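Long-range contacts in Lic11098 (Leptospira interrogans serogroup Icterohaemorrhagiae serovar copenhageni, PDB 4U08), which is of unknown function but is a leucine-rich repeat protein of a pathogen, considered a possible virulence factor, whose curved surface may bind partners: residues 330-336 / 352-358; 27-33 / 49-55. All coordinates share one frame; numbering follows the deposited sequence.

In the fold
Near the N terminus the chain leaves strand 24-26 into the turn that holds 27-33, comes round one coil and passes strand 47-49 into 49-55. Interaction 2 joins these two turns, so it closes a single coil of the leucine-rich repeat solenoid. The chain then winds on through many like coils before interaction 1 closes another: its first segment, 330-336, comes after strand 323-325; its second, 352-358, comes after strand 346-348. The two contacts stand in series, neither nested nor crossed, on opposite sides of the chain's centre and about 47 Å apart at their nearest atoms. Each ties a loop to that of the next coil, interaction 2 starting right at the strands and interaction 1 reaching further beyond them.

Interaction 1 (330-336 / 352-358); sequences QLNALPK and NQLATLP
Leu334 and Pro358 meet in the later parts of the two segments, where the backbones lie somewhat further apart and side chains come between them; Leu334 CB is 3.9 Å from Pro358 CD. The proline ring turns its CG to the backbone carbonyl of Pro335 as well, and its rigid, compact shape fills this place without adding an N-H that would need a partner. Leu354, the third main contributor, crosses Leu334 at about a right angle. With CG anti to the carbonyl carbon (chi1 -61°), Leu354 CD2 reaches 3.5 Å from Ala333 CA, against the backbone of Ala333, whose methyl points away from the other segment. Leu334 CD1 also touches Leu357 CD2 at 3.9 Å, the two leucines side by side and pointing the same way.

Polar bonds accompany this apolar contact. Asn352 OD1 accepts from Leu331 N at 3.1 Å, the donor tilted 28° from the carbonyl plane, while its ND2 is held by Leu349 and Leu326 carbonyls: an asparagine ladder rung. Gln353 N donates to Leu331 O at 2.8 Å, and a water links Leu334 N to Thr356 O. Successive coils are thus joined in two ways: leucines and a proline pack together, while a direct backbone bond, the buried Asn352 amide and a bridging water satisfy backbone groups outside any regular strand.

Interaction 2 (27-33 / 49-55); sequences LSGSKLT and NLDDNQL
Leu27 N and Asn49 O form the hydrogen bond that carries strand-like pairing into the turn, at 2.8 Å. Two further backbone bonds follow, from Gly29 N to Asp51 O and from Gln54 N to Leu32 O. Gly29 has positive phi, a conformation glycine adopts easily.

The side-chain bonds centre on buried Asn53, whose amide can both give and accept. Asn53 OD1 takes Ser30 N at 2.9 Å and Leu32 N at 3.0 Å from opposite faces of the carbonyl plane. Asn53 ND2 gives to Leu27 O at 3.0 Å and, within its own turn, to Leu50 O, which fixes the amide's rotation. Ser30 OG, set between backbone N and carbonyl carbon (chi1 70°), folds back to Leu27 O from the face opposite Asn53 ND2. Asn49 OD1 accepts from Asp51 N in an Asx turn. A water bridges Lys31 N, Asp52 O and Gln54 NE2.

Gln54 and Lys31 lie side by side, pointing the same way, with Gln54 OE1 3.5 Å from Lys31 CB. Leucines make the apolar contacts, their branched chains suiting the largely buried side of the turns: Leu50 CD2 packs 3.8 Å from Leu27 CD1 and 4.0 Å from Leu32 CD2, and Leu32 CD2 also meets Leu55 CD2.

The turns follow parallel strands 24-26 and 47-49. On the next coil, Asn76 bonds to Leu50 and Leu55, continuing the asparagine ladder, while Asn49 and Asp51 lean on His72 of strand 70-72.

Interaction 1 (330-336 / 352-358)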
loop_
_atom_site.group_PDB
_atom_site.type_symbol
_atom_site.label_atom_id
_atom_site.label_comp_id
_atom_site.label_asym_id
_atom_site.label_seq_id
_atom_site.Cartn_x
_atom_site.Cartn_y
_atom_site.Cartn_z
ATOM N N GLN A 330 -7.315 -9.417 28.205
ATOM C CA GLN A 330 -7.521 -9.941 29.558
ATOM C C GLN A 330 -8.975 -9.708 29.945
ATOM O O GLN A 330 -9.259 -9.228 31.019
ATOM C CB GLN A 330 -6.469 -9.351 30.537
ATOM C CG GLN A 330 -6.130 -7.884 30.307
ATOM C CD GLN A 330 -4.806 -7.515 30.932
ATOM O OE1 GLN A 330 -4.738 -7.017 32.065
ATOM N NE2 GLN A 330 -3.725 -7.727 30.193
ATOM N N LEU A 331 -9.917 -9.980 29.019
ATOM C CA LEU A 331 -11.325 -9.727 29.280
ATOM C C LEU A 331 -11.868 -10.587 30.401
ATOM O O LEU A 331 -11.711 -11.802 30.375
ATOM C CB LEU A 331 -12.196 -9.915 28.017
ATOM C CG LEU A 331 -11.962 -8.937 26.884
ATOM C CD1 LEU A 331 -12.651 -9.441 25.583
ATOM C CD2 LEU A 331 -12.485 -7.557 27.265
ATOM N N ASN A 332 -12.552 -9.947 31.351
ATOM C CA ASN A 332 -13.169 -10.564 32.529
ATOM C C ASN A 332 -14.623 -10.858 32.232
ATOM O O ASN A 332 -15.194 -11.783 32.786
ATOM C CB ASN A 332 -13.040 -9.572 33.745
ATOM C CG ASN A 332 -11.615 -9.091 33.934
ATOM O OD1 ASN A 332 -11.248 -7.989 33.528
ATOM N ND2 ASN A 332 -10.742 -9.963 34.425
ATOM N N ALA A 333 -15.236 -10.056 31.366
ATOM C CA ALA A 333 -16.650 -10.226 30.985
ATOM C C ALA A 333 -16.921 -9.576 29.629
ATOM O O ALA A 333 -16.141 -8.753 29.173
ATOM C CB ALA A 333 -17.561 -9.592 32.043
ATOM N N LEU A 334 -18.029 -9.953 29.003
ATOM C CA LEU A 334 -18.494 -9.360 27.759
ATOM C C LEU A 334 -19.743 -8.549 28.093
ATOM O O LEU A 334 -20.569 -9.017 28.885
ATOM C CB LEU A 334 -18.883 -10.422 26.728
ATOM C CG LEU A 334 -17.767 -11.183 26.025
ATOM C CD1 LEU A 334 -18.372 -12.183 25.094
ATOM C CD2 LEU A 334 -16.845 -10.226 25.250
ATOM N N PRO A 335 -19.959 -7.378 27.461
ATOM C CA PRO A 335 -21.213 -6.652 27.728
ATOM C C PRO A 335 -22.414 -7.424 27.179
ATOM O O PRO A 335 -22.264 -8.177 26.207
ATOM C CB PRO A 335 -21.008 -5.298 27.026
ATOM C CG PRO A 335 -19.936 -5.493 26.078
ATOM C CD PRO A 335 -19.111 -6.680 26.474
ATOM N N LYS A 336 -23.601 -7.270 27.815
ATOM C CA LYS A 336 -24.837 -7.931 27.363
ATOM C C LYS A 336 -25.246 -7.435 25.964
ATOM O O LYS A 336 -25.871 -8.177 25.205
ATOM C CB LYS A 336 -25.999 -7.753 28.371
ATOM C CG LYS A 336 -26.383 -6.309 28.677
ATOM C CD LYS A 336 -27.333 -6.208 29.869
ATOM C CE LYS A 336 -27.232 -4.873 30.585
ATOM N NZ LYS A 336 -27.877 -3.766 29.830
ATOM N N ASN A 352 -8.648 -15.360 27.141
ATOM C CA ASN A 352 -9.164 -14.279 27.959
ATOM C C ASN A 352 -9.452 -14.833 29.366
ATOM O O ASN A 352 -9.073 -15.952 29.650
ATOM C CB ASN A 352 -10.395 -13.661 27.292
ATOM C CG ASN A 352 -9.974 -12.687 26.225
ATOM O OD1 ASN A 352 -9.390 -11.645 26.512
ATOM N ND2 ASN A 352 -10.165 -13.045 24.973
ATOM N N GLN A 353 -10.153 -14.096 30.216
ATOM C CA GLN A 353 -10.444 -14.595 31.569
ATOM C C GLN A 353 -11.941 -14.647 31.780
ATOM O O GLN A 353 -12.416 -14.330 32.862
ATOM C CB GLN A 353 -9.772 -13.691 32.628
ATOM C CG GLN A 353 -8.234 -13.651 32.556
ATOM C CD GLN A 353 -7.602 -15.005 32.798
ATOM O OE1 GLN A 353 -8.017 -15.784 33.672
ATOM N NE2 GLN A 353 -6.578 -15.319 32.021
ATOM N N LEU A 354 -12.699 -15.012 30.731
ATOM C CA LEU A 354 -14.157 -15.071 30.798
ATOM C C LEU A 354 -14.596 -16.256 31.657
ATOM O O LEU A 354 -14.297 -17.396 31.340
ATOM C CB LEU A 354 -14.786 -15.142 29.393
ATOM C CG LEU A 354 -14.487 -13.929 28.465
ATOM C CD1 LEU A 354 -14.916 -14.224 27.019
ATOM C CD2 LEU A 354 -15.203 -12.660 28.964
ATOM N N ALA A 355 -15.243 -15.981 32.775
ATOM C CA ALA A 355 -15.741 -17.052 33.656
ATOM C C ALA A 355 -17.204 -17.282 33.356
ATOM O O ALA A 355 -17.768 -18.277 33.784
ATOM C CB ALA A 355 -15.576 -16.645 35.112
ATOM N N THR A 356 -17.814 -16.370 32.587
ATOM C CA THR A 356 -19.218 -16.446 32.166
ATOM C C THR A 356 -19.424 -15.730 30.810
ATOM O O THR A 356 -18.588 -14.925 30.423
ATOM C CB THR A 356 -20.142 -15.848 33.269
ATOM O OG1 THR A 356 -21.487 -16.160 32.926
ATOM C CG2 THR A 356 -19.995 -14.328 33.432
ATOM N N LEU A 357 -20.552 -15.992 30.152
ATOM C CA LEU A 357 -20.977 -15.322 28.916
ATOM C C LEU A 357 -22.384 -14.783 29.121
ATOM O O LEU A 357 -23.192 -15.463 29.757
ATOM C CB LEU A 357 -20.962 -16.267 27.697
ATOM C CG LEU A 357 -19.578 -16.763 27.244
ATOM C CD1 LEU A 357 -19.712 -17.753 26.118
ATOM C CD2 LEU A 357 -18.677 -15.611 26.821
ATOM N N PRO A 358 -22.725 -13.581 28.610
ATOM C CA PRO A 358 -24.092 -13.093 28.812
ATOM C C PRO A 358 -25.086 -14.000 28.097
ATOM O O PRO A 358 -24.758 -14.582 27.056
ATOM C CB PRO A 358 -24.056 -11.690 28.219
ATOM C CG PRO A 358 -22.904 -11.700 27.257
ATOM C CD PRO A 358 -21.898 -12.603 27.861
HETATM O O HOH W 1 -19.495 -12.240 30.152
#

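Interaction 2 (27-33 / 49-55)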
loop_
_atom_site.group_PDB
_atom_site.type_symbol
_atom_site.label_atom_id
_atom_site.label_comp_id
_atom_site.label_asym_id
_atom_site.label_seq_id
_atom_site.Cartn_x
_atom_site.Cartn_y
_atom_site.Cartn_z
ATOM N N LEU A 27 11.475 -9.955 -27.833
ATOM C CA LEU A 27 12.707 -10.726 -27.665
ATOM C C LEU A 27 12.910 -11.184 -26.223
ATOM O O LEU A 27 14.029 -11.568 -25.869
ATOM C CB LEU A 27 13.940 -9.930 -28.161
ATOM C CG LEU A 27 13.937 -9.405 -29.605
ATOM C CD1 LEU A 27 15.169 -8.559 -29.875
ATOM C CD2 LEU A 27 13.860 -10.534 -30.623
ATOM N N SER A 28 11.835 -11.162 -25.390
ATOM C CA SER A 28 11.933 -11.564 -23.981
ATOM C C SER A 28 12.398 -13.008 -23.817
ATOM O O SER A 28 12.074 -13.851 -24.656
ATOM C CB SER A 28 10.612 -11.395 -23.226
ATOM O OG SER A 28 9.705 -10.407 -23.668
ATOM N N GLY A 29 13.126 -13.267 -22.724
ATOM C CA GLY A 29 13.638 -14.583 -22.345
ATOM C C GLY A 29 14.343 -15.340 -23.453
ATOM O O GLY A 29 14.103 -16.537 -23.625
ATOM N N SER A 30 15.192 -14.637 -24.232
ATOM C CA SER A 30 15.931 -15.225 -25.351
ATOM C C SER A 30 17.456 -15.216 -25.120
ATOM O O SER A 30 18.220 -15.367 -26.077
ATOM C CB SER A 30 15.553 -14.539 -26.665
ATOM O OG SER A 30 16.037 -13.207 -26.728
ATOM N N LYS A 31 17.895 -15.053 -23.844
ATOM C CA LYS A 31 19.308 -14.988 -23.433
ATOM C C LYS A 31 20.115 -13.969 -24.287
ATOM O O LYS A 31 21.274 -14.212 -24.643
ATOM C CB LYS A 31 19.955 -16.392 -23.397
ATOM C CG LYS A 31 19.382 -17.307 -22.316
ATOM C CD LYS A 31 20.054 -18.683 -22.280
ATOM C CE LYS A 31 19.363 -19.715 -23.146
ATOM N NZ LYS A 31 20.041 -21.036 -23.077
ATOM N N LEU A 32 19.471 -12.837 -24.628
ATOM C CA LEU A 32 20.058 -11.771 -25.432
ATOM C C LEU A 32 21.110 -11.036 -24.596
ATOM O O LEU A 32 20.797 -10.501 -23.526
ATOM C CB LEU A 32 18.955 -10.821 -25.942
ATOM C CG LEU A 32 19.337 -9.816 -27.024
ATOM C CD1 LEU A 32 19.474 -10.487 -28.368
ATOM C CD2 LEU A 32 18.306 -8.711 -27.121
ATOM N N THR A 33 22.372 -11.074 -25.063
ATOM C CA THR A 33 23.521 -10.457 -24.387
ATOM C C THR A 33 23.823 -9.056 -24.923
ATOM O O THR A 33 24.400 -8.236 -24.208
ATOM C CB THR A 33 24.752 -11.384 -24.424
ATOM O OG1 THR A 33 24.979 -11.814 -25.768
ATOM C CG2 THR A 33 24.604 -12.593 -23.510
ATOM N N ASN A 49 10.025 -5.460 -26.594
ATOM C CA ASN A 49 10.110 -6.210 -25.358
ATOM C C ASN A 49 11.461 -6.913 -25.259
ATOM O O ASN A 49 11.742 -7.849 -26.008
ATOM C CB ASN A 49 8.919 -7.171 -25.201
ATOM C CG ASN A 49 8.770 -7.733 -23.811
ATOM O OD1 ASN A 49 9.689 -7.696 -22.988
ATOM N ND2 ASN A 49 7.624 -8.322 -23.525
ATOM N N LEU A 50 12.300 -6.436 -24.337
ATOM C CA LEU A 50 13.642 -6.969 -24.090
ATOM C C LEU A 50 13.762 -7.556 -22.679
ATOM O O LEU A 50 14.874 -7.787 -22.200
ATOM C CB LEU A 50 14.698 -5.863 -24.325
ATOM C CG LEU A 50 14.778 -5.262 -25.741
ATOM C CD1 LEU A 50 15.815 -4.157 -25.805
ATOM C CD2 LEU A 50 15.110 -6.325 -26.777
ATOM N N ASP A 51 12.609 -7.806 -22.015
ATOM C CA ASP A 51 12.533 -8.328 -20.649
ATOM C C ASP A 51 13.214 -9.665 -20.485
ATOM O O ASP A 51 13.216 -10.465 -21.417
ATOM C CB ASP A 51 11.069 -8.506 -20.210
ATOM C CG ASP A 51 10.272 -7.239 -19.955
ATOM O OD1 ASP A 51 10.892 -6.151 -19.837
ATOM O OD2 ASP A 51 9.030 -7.333 -19.866
ATOM N N ASP A 52 13.739 -9.932 -19.279
ATOM C CA ASP A 52 14.351 -11.210 -18.905
ATOM C C ASP A 52 15.447 -11.636 -19.879
ATOM O O ASP A 52 15.310 -12.659 -20.542
ATOM C CB ASP A 52 13.269 -12.309 -18.785
ATOM C CG ASP A 52 12.202 -12.042 -17.742
ATOM O OD1 ASP A 52 12.206 -12.732 -16.710
ATOM O OD2 ASP A 52 11.320 -11.187 -17.992
ATOM N N ASN A 53 16.492 -10.822 -20.015
ATOM C CA ASN A 53 17.627 -11.118 -20.892
ATOM C C ASN A 53 18.925 -10.802 -20.125
ATOM O O ASN A 53 18.865 -10.638 -18.903
ATOM C CB ASN A 53 17.508 -10.380 -22.252
ATOM C CG ASN A 53 16.541 -11.026 -23.224
ATOM O OD1 ASN A 53 16.677 -12.203 -23.597
ATOM N ND2 ASN A 53 15.547 -10.268 -23.666
ATOM N N GLN A 54 20.094 -10.749 -20.802
ATOM C CA GLN A 54 21.354 -10.468 -20.103
ATOM C C GLN A 54 22.051 -9.191 -20.603
ATOM O O GLN A 54 23.282 -9.103 -20.549
ATOM C CB GLN A 54 22.297 -11.687 -20.132
ATOM C CG GLN A 54 21.831 -12.855 -19.270
ATOM C CD GLN A 54 21.023 -13.860 -20.058
ATOM O OE1 GLN A 54 21.546 -14.558 -20.936
ATOM N NE2 GLN A 54 19.738 -13.989 -19.733
ATOM N N LEU A 55 21.257 -8.187 -21.037
ATOM C CA LEU A 55 21.768 -6.904 -21.536
ATOM C C LEU A 55 22.479 -6.109 -20.445
ATOM O O LEU A 55 21.953 -5.969 -19.341
ATOM C CB LEU A 55 20.652 -6.047 -22.171
ATOM C CG LEU A 55 19.868 -6.647 -23.341
ATOM C CD1 LEU A 55 18.742 -5.721 -23.768
ATOM C CD2 LEU A 55 20.761 -6.901 -24.524
HETATM O O HOH W 2 16.871 -15.010 -21.008
#